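Local coordinates for uncharacterized protein AF_0941 (Archaeoglobus fulgidus, PDB 1YOZ), which is of unknown function but is a small all-helical protein of the AF0941-like family, seen as a two-chain assembly, at residues S8-M13 / K68-S73; K28-K33 / I77-L82. All blocks are in the same frame, centred on the assembly; numbering follows the deposited sequence.

In the fold
Starting from the N terminus, the chain runs through helix 8-18, the short helix 26-29 and the long helix 32-51 before turning into helices 57-73 and 75-88. Contact 1 closes a loop of 54 residues by bringing helix 57-73 back against the first helix; contact 2 closes one of 43 by setting helix 75-88 against the turn between helices 26-29 and 32-51. The two loops cross: segment 28-33 falls inside the first loop, and its partner 77-82 comes after that loop has closed. Their centres lie about 10 Å apart and they touch: His-78 of the second reaches Tyr-70 of the first, while Leu-29 packs on Phe-9. Together they draw five helices into one core.

Contact 1 of 2, residues S8-M13 / K68-S73; sequences SFLDRM and KTYVVS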
# COMPACT_ATOMS: atom_id res chain seq x y z
N SER B 8 -2.41 8.69 -4.75
CA SER B 8 -3.24 8.97 -5.91
C SER B 8 -2.82 8.13 -7.09
O SER B 8 -3.68 7.65 -7.82
CB SER B 8 -3.15 10.46 -6.25
OG SER B 8 -3.81 11.19 -5.21
N PHE B 9 -1.52 7.91 -7.25
CA PHE B 9 -1.06 7.10 -8.39
C PHE B 9 -1.57 5.68 -8.28
O PHE B 9 -2.14 5.10 -9.25
CB PHE B 9 0.46 7.11 -8.56
CG PHE B 9 0.93 6.33 -9.75
CD1 PHE B 9 1.00 6.93 -11.00
CD2 PHE B 9 1.29 4.99 -9.62
CE1 PHE B 9 1.41 6.21 -12.12
CE2 PHE B 9 1.68 4.24 -10.73
CZ PHE B 9 1.75 4.85 -11.98
N LEU B 10 -1.37 5.11 -7.09
CA LEU B 10 -1.84 3.75 -6.80
C LEU B 10 -3.33 3.59 -7.04
O LEU B 10 -3.77 2.67 -7.72
CB LEU B 10 -1.43 3.32 -5.39
CG LEU B 10 -1.90 1.92 -4.96
CD1 LEU B 10 -1.20 0.81 -5.69
CD2 LEU B 10 -1.71 1.84 -3.48
N ASP B 11 -4.14 4.53 -6.57
CA ASP B 11 -5.58 4.42 -6.77
C ASP B 11 -5.97 4.56 -8.24
O ASP B 11 -6.82 3.81 -8.73
CB ASP B 11 -6.36 5.45 -5.94
CG ASP B 11 -6.35 5.15 -4.44
OD1 ASP B 11 -6.40 3.98 -3.98
OD2 ASP B 11 -6.30 6.13 -3.71
N ARG B 12 -5.43 5.57 -8.93
CA ARG B 12 -5.77 5.74 -10.36
C ARG B 12 -5.35 4.53 -11.17
O ARG B 12 -6.09 4.08 -12.03
CB ARG B 12 -5.11 6.98 -10.97
CG ARG B 12 -5.88 8.26 -10.71
CD ARG B 12 -5.00 9.51 -10.81
NE ARG B 12 -5.30 10.34 -9.66
CZ ARG B 12 -6.12 11.38 -9.63
NH1 ARG B 12 -6.76 11.79 -10.73
NH2 ARG B 12 -6.30 12.02 -8.47
N MET B 13 -4.15 4.01 -10.92
CA MET B 13 -3.77 2.76 -11.60
C MET B 13 -4.84 1.70 -11.38
O MET B 13 -5.28 1.11 -12.34
CB MET B 13 -2.42 2.19 -11.13
CG MET B 13 -2.23 0.66 -11.54
SD MET B 13 -0.72 0.01 -10.85
CE MET B 13 -1.35 -0.67 -9.32
N LYS B 68 6.84 6.92 0.55
CA LYS B 68 8.28 6.87 0.20
C LYS B 68 8.71 5.47 -0.22
O LYS B 68 9.23 5.25 -1.33
CB LYS B 68 9.10 7.38 1.41
CG LYS B 68 10.61 7.23 1.23
CD LYS B 68 11.34 7.31 2.60
CE LYS B 68 11.91 8.70 2.74
NZ LYS B 68 12.43 8.94 4.14
N THR B 69 8.43 4.47 0.62
CA THR B 69 8.68 3.06 0.20
C THR B 69 7.92 2.59 -1.05
O THR B 69 8.45 1.80 -1.84
CB THR B 69 8.59 2.06 1.44
OG1 THR B 69 7.32 2.13 2.05
CG2 THR B 69 9.53 2.52 2.49
N TYR B 70 6.71 3.11 -1.29
CA TYR B 70 6.01 2.82 -2.55
C TYR B 70 6.81 3.37 -3.69
O TYR B 70 6.98 2.68 -4.71
CB TYR B 70 4.61 3.48 -2.61
CG TYR B 70 3.88 3.20 -3.92
CD1 TYR B 70 3.08 2.06 -4.07
CD2 TYR B 70 3.98 4.07 -5.00
CE1 TYR B 70 2.41 1.81 -5.27
CE2 TYR B 70 3.31 3.79 -6.21
CZ TYR B 70 2.53 2.67 -6.32
OH TYR B 70 1.90 2.36 -7.50
N VAL B 71 7.29 4.60 -3.57
CA VAL B 71 7.98 5.20 -4.72
C VAL B 71 9.30 4.42 -4.99
O VAL B 71 9.58 4.01 -6.12
CB VAL B 71 8.21 6.68 -4.53
CG1 VAL B 71 9.24 7.26 -5.54
CG2 VAL B 71 6.85 7.39 -4.71
N VAL B 72 10.09 4.23 -3.95
CA VAL B 72 11.37 3.55 -4.20
C VAL B 72 11.27 2.11 -4.71
O VAL B 72 12.15 1.68 -5.47
CB VAL B 72 12.36 3.66 -3.02
CG1 VAL B 72 12.46 5.09 -2.49
CG2 VAL B 72 11.97 2.71 -1.93
N SER B 73 10.21 1.38 -4.33
CA SER B 73 10.13 -0.09 -4.48
C SER B 73 8.97 -0.63 -5.30
O SER B 73 9.03 -1.79 -5.71
CB SER B 73 10.04 -0.77 -3.10
OG SER B 73 11.18 -0.53 -2.29
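Two helices of the all-helical core, 8-18 and 57-73, meet here through one long side chain: Tyr-70 spans the gap and sets its phenol end between Phe-9 and Leu-10. The backbones stay well apart, with CA of Leu-10 and CA of Tyr-70 9.0 Å from each other, and the two segments bury only 145 Å² between them. Tyr-70 can bridge that distance because CG stands opposite the backbone N (chi1 179°), which sends the ring straight out from its helix. Its OH arrives at the edge of the Phe-9 ring, in the ring plane, 3.4 Å from CD2 and 3.7 Å from CE2 of that residue. The two aromatic side chains cross at about a right angle, and Tyr-70 CE2 also comes within 4.1 Å of Phe-9 CD2. Leu-10 approaches the phenol obliquely: its CD1 lies 3.8 Å from Tyr-70 CE1, while its CB is 4.1 Å from Tyr-70 CZ.

This is helix-to-helix packing close to the centre of the chain, where helix 75-88 provides the polar partner of Tyr-70. No hydrogen bond joins the two segments, but the hydroxyl of Tyr-70 is hydrogen-bonded to ND1 of His-78 on that helix, and the Tyr-70 and His-78 rings meet with their planes at about 45°. The bond gives the hydroxyl of this buried tyrosine a polar partner and probably fixes where the phenol end sits against Phe-9. Helix 32-51 adds Ile-35 and Phe-39 against the Phe-9 ring. On the side of the dimer partner, Leu-10 packs on Leu-66 of the second subunit, and the next residue, Asp-11, forms a salt bridge through OD1 with NE of Arg-62 of that second subunit.

Contact 2 of 2, residues K28-K33 / I77-L82; sequences KLLDQK and IHFERL
A buried, mostly apolar contact joins the turn between helices 26-29 and 32-51 to helix 75-88, with Leu-30 meeting Phe-79 and Leu-82. The backbone breaks from helix at Leu-30. Its CG lies opposite the carbonyl carbon (chi1 -62°), and from there the CD2 methyl reaches over one face of the Phe-79 ring, a CH-pi contact 4.2 Å from the centroid and 26° off the normal. The same methyl lies 3.7 Å from Leu-82 CD2. Phe-79 also meets backbone, its CE1 standing 3.4 Å from Leu-30 O. Trimming Leu-30 to an alanine would remove the CD2 methyl over the Phe-79 face and the CD1 methyl against Leu-82, and is likely to open a gap between the turn and helix 75-88. Leu-29 crosses Leu-82 at about a right angle, and their CD2 methyls press together at 3.5 Å, tighter than usual for two carbons. Ile-35 and Leu-97 also pack on Phe-79. Right after Leu-30, Asp-31 is the N-cap of helix 32-51, its OD2 accepting a hydrogen bond from Asn-34 N: a corner between two successive helices, the second N-capped, with Leu-30 directed at helix 75-88 and the end of Leu-29 reaching it.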
# COMPACT_ATOMS: atom_id res chain seq x y z
N LYS B 28 -2.25 9.50 -19.77
CA LYS B 28 -2.04 10.68 -18.92
C LYS B 28 -1.44 10.30 -17.57
O LYS B 28 -0.55 11.02 -17.05
CB LYS B 28 -3.34 11.46 -18.70
CG LYS B 28 -3.27 12.42 -17.50
CD LYS B 28 -4.49 13.33 -17.43
CE LYS B 28 -4.51 14.17 -16.16
NZ LYS B 28 -5.85 14.84 -16.00
N LEU B 29 -1.91 9.20 -17.01
CA LEU B 29 -1.39 8.74 -15.74
C LEU B 29 0.14 8.46 -15.80
O LEU B 29 0.85 8.74 -14.83
CB LEU B 29 -2.19 7.55 -15.20
CG LEU B 29 -1.82 6.97 -13.82
CD1 LEU B 29 -1.97 7.97 -12.68
CD2 LEU B 29 -2.66 5.74 -13.57
N LEU B 30 0.62 7.97 -16.95
CA LEU B 30 1.99 7.47 -17.09
C LEU B 30 2.97 8.46 -17.69
O LEU B 30 4.10 8.08 -18.06
CB LEU B 30 1.98 6.21 -17.92
CG LEU B 30 1.21 5.05 -17.32
CD1 LEU B 30 1.12 3.89 -18.33
CD2 LEU B 30 1.77 4.60 -16.02
N ASP B 31 2.53 9.71 -17.79
CA ASP B 31 3.41 10.85 -18.04
C ASP B 31 4.19 11.14 -16.77
O ASP B 31 3.61 11.52 -15.78
CB ASP B 31 2.60 12.07 -18.47
CG ASP B 31 3.48 13.26 -18.77
OD1 ASP B 31 3.82 13.50 -19.94
OD2 ASP B 31 3.88 13.95 -17.83
N GLN B 32 5.52 10.93 -16.81
CA GLN B 32 6.35 11.08 -15.60
C GLN B 32 6.31 12.45 -14.95
O GLN B 32 6.43 12.56 -13.73
CB GLN B 32 7.80 10.61 -15.79
CG GLN B 32 8.62 11.34 -16.86
CD GLN B 32 10.10 10.95 -16.83
OE1 GLN B 32 10.48 9.83 -16.38
NE2 GLN B 32 10.95 11.85 -17.31
N LYS B 33 6.11 13.49 -15.75
CA LYS B 33 5.85 14.80 -15.15
C LYS B 33 4.57 14.79 -14.33
O LYS B 33 4.53 15.34 -13.22
CB LYS B 33 5.77 15.92 -16.22
CG LYS B 33 5.80 17.36 -15.65
CD LYS B 33 7.15 17.71 -14.90
CE LYS B 33 7.09 17.52 -13.36
NZ LYS B 33 8.50 17.57 -12.73
N ILE B 77 7.26 -0.91 -10.93
CA ILE B 77 6.52 -2.13 -11.22
C ILE B 77 5.09 -1.84 -11.69
O ILE B 77 4.56 -2.46 -12.65
CB ILE B 77 6.43 -3.02 -10.00
CG1 ILE B 77 7.78 -3.66 -9.67
CG2 ILE B 77 5.39 -4.11 -10.24
CD1 ILE B 77 8.49 -3.11 -8.48
N HIS B 78 4.45 -0.93 -10.96
CA HIS B 78 3.11 -0.56 -11.29
C HIS B 78 3.06 0.23 -12.58
O HIS B 78 2.10 0.13 -13.32
CB HIS B 78 2.47 0.19 -10.12
CG HIS B 78 2.08 -0.71 -9.00
ND1 HIS B 78 1.80 -0.25 -7.73
CD2 HIS B 78 1.92 -2.06 -8.96
CE1 HIS B 78 1.50 -1.27 -6.95
NE2 HIS B 78 1.57 -2.38 -7.67
N PHE B 79 4.10 1.01 -12.85
CA PHE B 79 4.22 1.68 -14.16
C PHE B 79 4.17 0.66 -15.31
O PHE B 79 3.37 0.78 -16.23
CB PHE B 79 5.53 2.43 -14.20
CG PHE B 79 5.69 3.36 -15.40
CD1 PHE B 79 5.46 4.72 -15.26
CD2 PHE B 79 6.13 2.86 -16.64
CE1 PHE B 79 5.63 5.60 -16.34
CE2 PHE B 79 6.32 3.74 -17.73
CZ PHE B 79 6.06 5.10 -17.59
N GLU B 80 4.98 -0.39 -15.18
CA GLU B 80 5.12 -1.43 -16.18
C GLU B 80 3.90 -2.31 -16.28
O GLU B 80 3.43 -2.59 -17.37
CB GLU B 80 6.37 -2.26 -15.86
CG GLU B 80 7.65 -1.44 -16.00
CD GLU B 80 7.85 -0.85 -17.39
OE1 GLU B 80 7.45 -1.50 -18.40
OE2 GLU B 80 8.45 0.25 -17.45
N ARG B 81 3.37 -2.73 -15.13
CA ARG B 81 2.04 -3.34 -15.07
C ARG B 81 1.02 -2.60 -15.95
O ARG B 81 0.28 -3.23 -16.72
CB ARG B 81 1.54 -3.33 -13.61
CG ARG B 81 0.76 -4.55 -13.15
CD ARG B 81 -0.54 -4.77 -13.94
NE ARG B 81 -1.48 -5.67 -13.27
CZ ARG B 81 -2.37 -6.43 -13.90
NH1 ARG B 81 -2.43 -6.41 -15.23
NH2 ARG B 81 -3.19 -7.22 -13.21
N LEU B 82 0.98 -1.28 -15.83
CA LEU B 82 -0.10 -0.51 -16.43
C LEU B 82 0.05 -0.35 -17.94
O LEU B 82 -0.95 -0.38 -18.66
CB LEU B 82 -0.21 0.85 -15.74
CG LEU B 82 -1.41 1.72 -16.12
CD1 LEU B 82 -2.75 0.92 -16.02
CD2 LEU B 82 -1.44 2.97 -15.24